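16S rRNA (guanine(1405)-N(7))-methyltransferase (Klebsiella pneumoniae, PDB 6PI9) probably methylates N7 of guanine 1405 in 16S rRNA, using S-adenosyl-L-methionine as methyl donor and conferring resistance to aminoglycosides. Local coordinates at residues 2-14 with 27-41. Sequence-based numbering, arbitrary orientation.
Sequences MDERAQAALDALL and VRRVFMELLPRYRKP
Phe31 reaches from helix 27-34 into helix 4-14 as a knob in a hole lined by Ala6, Ala9, Leu10 and Leu13. The two helices run roughly antiparallel, 142° between their directions, in the N-terminal helical region of this Rossmann-type methyltransferase, where helix 41-57 packs against both segments. With chi1 at 177°, CG lies anti to the backbone N and the ring is carried straight into the hole. Starting at CB, Phe31 meets Leu13 CD2 and Leu10 CD1. CG and CD2 continue under Leu10 CD1, while Phe31 CD1 sits 3.7 Å from Leu13 CD2. Leu10 CB rides over the ring face as a CH-pi contact, 4.2 Å from the centroid of the Phe31 ring. Further out, CE1 faces Ala9 CB, and at the ring's edge Phe31 CE2 meets Met2 CE at 3.8 Å, although Met2 is poorly ordered. Phe31 CZ ends 3.6 Å from Ala6 O, which accepts the helical hydrogen bond of Leu10 N. Toward the C-terminal end of helix 4-14, Val27 CG1 touches Leu14 CD2 and Leu13 CG. The Val27 side chain is about 11 Å from the bound S-adenosyl-L-homocysteine, and two residues on, Arg29 forms a salt bridge with Asp167, which binds the ligand. Beyond Ala6, Pro41 CG lies over one face of the Arg5 guanidinium, and Pro41 CD is 3.8 Å from Arg5 NH1.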
loop_
_atom_site.group_PDB
_atom_site.type_symbol
_atom_site.label_atom_id
_atom_site.label_comp_id
_atom_site.label_asym_id
_atom_site.label_seq_id
_atom_site.Cartn_x
_atom_site.Cartn_y
_atom_site.Cartn_z
ATOM N N MET A 2 14.961 -26.591 -14.654
ATOM C CA MET A 2 14.296 -25.315 -14.892
ATOM C C MET A 2 14.592 -24.801 -16.303
ATOM O O MET A 2 15.702 -24.968 -16.819
ATOM C CB MET A 2 14.732 -24.275 -13.849
ATOM C CG MET A 2 14.049 -22.906 -14.004
ATOM S SD MET A 2 13.633 -22.111 -12.436
ATOM C CE MET A 2 12.634 -20.730 -12.956
ATOM N N ASP A 3 13.591 -24.174 -16.920
ATOM C CA ASP A 3 13.774 -23.539 -18.221
ATOM C C ASP A 3 14.743 -22.361 -18.110
ATOM O O ASP A 3 14.753 -21.641 -17.110
ATOM C CB ASP A 3 12.417 -23.081 -18.760
ATOM C CG ASP A 3 12.442 -22.790 -20.234
ATOM O OD1 ASP A 3 13.531 -22.885 -20.835
ATOM O OD2 ASP A 3 11.368 -22.479 -20.800
ATOM N N GLU A 4 15.565 -22.167 -19.153
ATOM C CA GLU A 4 16.635 -21.164 -19.103
ATOM C C GLU A 4 16.073 -19.748 -19.136
ATOM O O GLU A 4 16.550 -18.859 -18.413
ATOM C CB GLU A 4 17.597 -21.382 -20.276
ATOM C CG GLU A 4 18.318 -22.699 -20.155
ATOM C CD GLU A 4 17.716 -23.762 -21.069
ATOM O OE1 GLU A 4 18.450 -24.311 -21.934
ATOM O OE2 GLU A 4 16.494 -24.033 -20.925
ATOM N N ARG A 5 15.071 -19.519 -19.982
ATOM C CA ARG A 5 14.402 -18.224 -20.005
ATOM C C ARG A 5 13.623 -17.966 -18.725
ATOM O O ARG A 5 13.514 -16.811 -18.310
ATOM C CB ARG A 5 13.469 -18.116 -21.201
ATOM C CG ARG A 5 14.120 -18.522 -22.524
ATOM C CD ARG A 5 13.046 -18.811 -23.575
ATOM N NE ARG A 5 12.220 -17.635 -23.867
ATOM C CZ ARG A 5 10.906 -17.546 -23.637
ATOM N NH1 ARG A 5 10.233 -18.557 -23.071
ATOM N NH2 ARG A 5 10.255 -16.429 -23.947
ATOM N N ALA A 6 13.075 -19.001 -18.089
ATOM C CA ALA A 6 12.521 -18.792 -16.750
ATOM C C ALA A 6 13.606 -18.378 -15.765
ATOM O O ALA A 6 13.380 -17.546 -14.872
ATOM C CB ALA A 6 11.843 -20.064 -16.249
ATOM N N GLN A 7 14.806 -18.978 -15.876
ATOM C CA GLN A 7 15.833 -18.637 -14.891
ATOM C C GLN A 7 16.336 -17.219 -15.115
ATOM O O GLN A 7 16.643 -16.510 -14.155
ATOM C CB GLN A 7 17.003 -19.636 -14.950
ATOM C CG GLN A 7 18.055 -19.411 -13.870
ATOM C CD GLN A 7 17.572 -19.675 -12.448
ATOM O OE1 GLN A 7 17.070 -20.759 -12.133
ATOM N NE2 GLN A 7 17.779 -18.695 -11.558
ATOM N N ALA A 8 16.388 -16.779 -16.373
ATOM C CA ALA A 8 16.788 -15.405 -16.658
ATOM C C ALA A 8 15.810 -14.419 -16.038
ATOM O O ALA A 8 16.214 -13.386 -15.482
ATOM C CB ALA A 8 16.867 -15.184 -18.166
ATOM N N ALA A 9 14.514 -14.731 -16.105
ATOM C CA ALA A 9 13.540 -13.853 -15.466
ATOM C C ALA A 9 13.706 -13.870 -13.941
ATOM O O ALA A 9 13.689 -12.811 -13.299
ATOM C CB ALA A 9 12.122 -14.274 -15.852
ATOM N N LEU A 10 13.852 -15.054 -13.350
ATOM C CA LEU A 10 14.137 -15.122 -11.913
ATOM C C LEU A 10 15.411 -14.354 -11.581
ATOM O O LEU A 10 15.464 -13.618 -10.591
ATOM C CB LEU A 10 14.253 -16.585 -11.482
ATOM C CG LEU A 10 14.590 -16.838 -10.012
ATOM C CD1 LEU A 10 13.634 -16.033 -9.142
ATOM C CD2 LEU A 10 14.502 -18.302 -9.694
ATOM N N ASP A 11 16.452 -14.509 -12.401
ATOM C CA ASP A 11 17.701 -13.773 -12.160
ATOM C C ASP A 11 17.480 -12.262 -12.167
ATOM O O ASP A 11 18.094 -11.533 -11.377
ATOM C CB ASP A 11 18.748 -14.153 -13.208
ATOM C CG ASP A 11 19.276 -15.541 -13.023
ATOM O OD1 ASP A 11 19.106 -16.096 -11.902
ATOM O OD2 ASP A 11 19.895 -16.077 -13.972
ATOM N N ALA A 12 16.615 -11.761 -13.061
ATOM C CA ALA A 12 16.314 -10.334 -13.062
ATOM C C ALA A 12 15.617 -9.910 -11.788
ATOM O O ALA A 12 15.780 -8.764 -11.354
ATOM C CB ALA A 12 15.418 -9.943 -14.255
ATOM N N LEU A 13 14.881 -10.786 -11.208
ATOM C CA LEU A 13 14.263 -10.461 -10.001
ATOM C C LEU A 13 15.299 -10.489 -8.885
ATOM O O LEU A 13 15.433 -9.582 -8.155
ATOM C CB LEU A 13 13.229 -11.506 -9.790
ATOM C CG LEU A 13 11.855 -11.228 -9.305
ATOM C CD1 LEU A 13 11.222 -9.986 -9.807
ATOM C CD2 LEU A 13 10.999 -12.415 -9.514
ATOM N N LEU A 14 16.085 -11.533 -8.824
ATOM C CA LEU A 14 17.034 -11.689 -7.719
ATOM C C LEU A 14 18.124 -10.616 -7.729
ATOM O O LEU A 14 18.713 -10.335 -6.669
ATOM C CB LEU A 14 17.693 -13.066 -7.771
ATOM C CG LEU A 14 16.758 -14.230 -7.405
ATOM C CD1 LEU A 14 17.364 -15.590 -7.789
ATOM C CD2 LEU A 14 16.442 -14.143 -5.844
ATOM N N VAL A 27 11.795 -14.568 -2.529
ATOM C CA VAL A 27 11.699 -14.134 -3.926
ATOM C C VAL A 27 11.470 -15.350 -4.813
ATOM O O VAL A 27 10.578 -15.375 -5.656
ATOM C CB VAL A 27 12.999 -13.401 -4.353
ATOM C CG1 VAL A 27 12.915 -13.006 -5.871
ATOM C CG2 VAL A 27 13.212 -12.152 -3.477
ATOM N N ARG A 28 12.315 -16.366 -4.663
ATOM C CA ARG A 28 12.202 -17.566 -5.486
ATOM C C ARG A 28 10.839 -18.265 -5.301
ATOM O O ARG A 28 10.198 -18.679 -6.281
ATOM C CB ARG A 28 13.384 -18.476 -5.120
ATOM C CG ARG A 28 13.629 -19.592 -6.036
ATOM C CD ARG A 28 14.949 -20.354 -5.599
ATOM N NE ARG A 28 16.197 -19.616 -5.841
ATOM C CZ ARG A 28 16.941 -19.070 -4.876
ATOM N NH1 ARG A 28 16.565 -19.163 -3.583
ATOM N NH2 ARG A 28 18.077 -18.447 -5.196
ATOM N N ARG A 29 10.386 -18.421 -4.049
ATOM C CA ARG A 29 9.081 -19.053 -3.805
ATOM C C ARG A 29 7.952 -18.305 -4.514
ATOM O O ARG A 29 7.104 -18.917 -5.200
ATOM C CB ARG A 29 8.797 -19.124 -2.285
ATOM C CG ARG A 29 7.437 -19.716 -1.960
ATOM C CD ARG A 29 7.060 -19.677 -0.446
ATOM N NE ARG A 29 7.189 -18.357 0.187
ATOM C CZ ARG A 29 6.308 -17.355 0.062
ATOM N NH1 ARG A 29 5.198 -17.526 -0.663
ATOM N NH2 ARG A 29 6.516 -16.198 0.697
ATOM N N VAL A 30 7.929 -16.976 -4.385
ATOM C CA VAL A 30 6.865 -16.192 -5.034
ATOM C C VAL A 30 6.934 -16.371 -6.537
ATOM O O VAL A 30 5.916 -16.573 -7.233
ATOM C CB VAL A 30 7.007 -14.714 -4.619
ATOM C CG1 VAL A 30 6.201 -13.758 -5.509
ATOM C CG2 VAL A 30 6.557 -14.561 -3.160
ATOM N N PHE A 31 8.144 -16.306 -7.082
ATOM C CA PHE A 31 8.226 -16.424 -8.535
ATOM C C PHE A 31 7.785 -17.815 -8.999
ATOM O O PHE A 31 7.107 -17.954 -10.035
ATOM C CB PHE A 31 9.656 -16.084 -8.972
ATOM C CG PHE A 31 9.895 -16.238 -10.469
ATOM C CD1 PHE A 31 9.516 -15.235 -11.373
ATOM C CD2 PHE A 31 10.444 -17.400 -10.957
ATOM C CE1 PHE A 31 9.731 -15.391 -12.732
ATOM C CE2 PHE A 31 10.645 -17.575 -12.317
ATOM C CZ PHE A 31 10.313 -16.568 -13.197
ATOM N N MET A 32 8.212 -18.868 -8.300
ATOM C CA MET A 32 7.837 -20.212 -8.750
ATOM C C MET A 32 6.334 -20.487 -8.593
ATOM O O MET A 32 5.763 -21.288 -9.356
ATOM C CB MET A 32 8.643 -21.268 -7.975
ATOM C CG MET A 32 10.126 -21.235 -8.262
ATOM S SD MET A 32 10.588 -21.307 -9.999
ATOM C CE MET A 32 10.063 -22.974 -10.429
ATOM N N GLU A 33 5.677 -19.859 -7.614
ATOM C CA GLU A 33 4.225 -19.978 -7.522
ATOM C C GLU A 33 3.541 -19.326 -8.722
ATOM O O GLU A 33 2.501 -19.811 -9.202
ATOM C CB GLU A 33 3.733 -19.336 -6.222
ATOM C CG GLU A 33 4.094 -20.125 -5.001
ATOM C CD GLU A 33 3.710 -19.423 -3.695
ATOM O OE1 GLU A 33 3.077 -18.346 -3.783
ATOM O OE2 GLU A 33 4.066 -19.938 -2.598
ATOM N N LEU A 34 4.131 -18.262 -9.264
ATOM C CA LEU A 34 3.484 -17.530 -10.362
ATOM C C LEU A 34 3.884 -18.051 -11.726
ATOM O O LEU A 34 3.099 -17.940 -12.707
ATOM C CB LEU A 34 3.829 -16.038 -10.267
ATOM C CG LEU A 34 3.220 -15.401 -9.000
ATOM C CD1 LEU A 34 3.861 -14.042 -8.704
ATOM C CD2 LEU A 34 1.714 -15.256 -9.165
ATOM N N LEU A 35 5.076 -18.633 -11.799
ATOM C CA LEU A 35 5.602 -19.098 -13.075
ATOM C C LEU A 35 4.656 -19.997 -13.831
ATOM O O LEU A 35 4.685 -19.944 -15.056
ATOM C CB LEU A 35 6.947 -19.820 -12.900
ATOM C CG LEU A 35 7.535 -20.340 -14.225
ATOM C CD1 LEU A 35 7.884 -19.220 -15.168
ATOM C CD2 LEU A 35 8.747 -21.121 -13.912
ATOM N N PRO A 36 3.843 -20.861 -13.247
ATOM C CA PRO A 36 2.929 -21.647 -14.106
ATOM C C PRO A 36 1.686 -20.915 -14.558
ATOM O O PRO A 36 0.982 -21.440 -15.441
ATOM C CB PRO A 36 2.563 -22.861 -13.239
ATOM C CG PRO A 36 2.945 -22.467 -11.843
ATOM C CD PRO A 36 4.059 -21.502 -11.937
ATOM N N ARG A 37 1.453 -19.689 -14.103
ATOM C CA ARG A 37 0.289 -18.946 -14.583
ATOM C C ARG A 37 0.523 -18.001 -15.794
ATOM O O ARG A 37 -0.439 -17.404 -16.252
ATOM C CB ARG A 37 -0.283 -18.127 -13.431
ATOM C CG ARG A 37 -0.406 -19.064 -12.242
ATOM C CD ARG A 37 -0.948 -18.355 -11.001
ATOM N NE ARG A 37 -0.812 -19.080 -9.723
ATOM C CZ ARG A 37 -1.032 -18.476 -8.547
ATOM N NH1 ARG A 37 -1.358 -17.171 -8.551
ATOM N NH2 ARG A 37 -0.927 -19.138 -7.376
ATOM N N TYR A 38 1.727 -17.778 -16.375
ATOM C CA TYR A 38 1.941 -16.809 -17.489
ATOM C C TYR A 38 2.617 -17.658 -18.578
ATOM O O TYR A 38 3.489 -18.469 -18.257
ATOM C CB TYR A 38 2.728 -15.583 -17.003
ATOM C CG TYR A 38 1.971 -14.774 -16.017
ATOM C CD1 TYR A 38 1.054 -13.807 -16.409
ATOM C CD2 TYR A 38 2.133 -15.038 -14.673
ATOM C CE1 TYR A 38 0.352 -13.134 -15.439
ATOM C CE2 TYR A 38 1.420 -14.380 -13.714
ATOM C CZ TYR A 38 0.530 -13.437 -14.142
ATOM O OH TYR A 38 -0.159 -12.797 -13.176
ATOM N N ARG A 39 2.381 -17.425 -19.842
ATOM C CA ARG A 39 3.224 -18.042 -20.854
ATOM C C ARG A 39 4.609 -17.400 -20.906
ATOM O O ARG A 39 5.551 -18.082 -21.084
ATOM C CB ARG A 39 2.588 -17.967 -22.249
ATOM C CG ARG A 39 3.015 -19.171 -23.066
ATOM C CD ARG A 39 2.927 -18.998 -24.537
ATOM N NE ARG A 39 3.818 -19.876 -25.307
ATOM C CZ ARG A 39 3.964 -21.184 -25.168
ATOM N NH1 ARG A 39 3.297 -21.864 -24.269
ATOM N NH2 ARG A 39 4.798 -21.828 -25.945
ATOM N N LYS A 40 4.723 -16.109 -20.709
ATOM C CA LYS A 40 5.994 -15.433 -20.861
ATOM C C LYS A 40 6.640 -15.327 -19.486
ATOM O O LYS A 40 6.039 -14.733 -18.594
ATOM C CB LYS A 40 5.771 -14.046 -21.413
ATOM C CG LYS A 40 5.530 -13.990 -22.939
ATOM C CD LYS A 40 5.098 -12.580 -23.316
ATOM C CE LYS A 40 6.335 -11.785 -23.775
ATOM N NZ LYS A 40 6.900 -12.100 -25.141
ATOM N N PRO A 41 7.841 -15.868 -19.264
ATOM C CA PRO A 41 8.408 -15.731 -17.917
ATOM C C PRO A 41 8.615 -14.272 -17.515
ATOM O O PRO A 41 8.604 -13.962 -16.321
ATOM C CB PRO A 41 9.719 -16.516 -18.018
ATOM C CG PRO A 41 10.074 -16.564 -19.497
ATOM C CD PRO A 41 8.710 -16.657 -20.168
#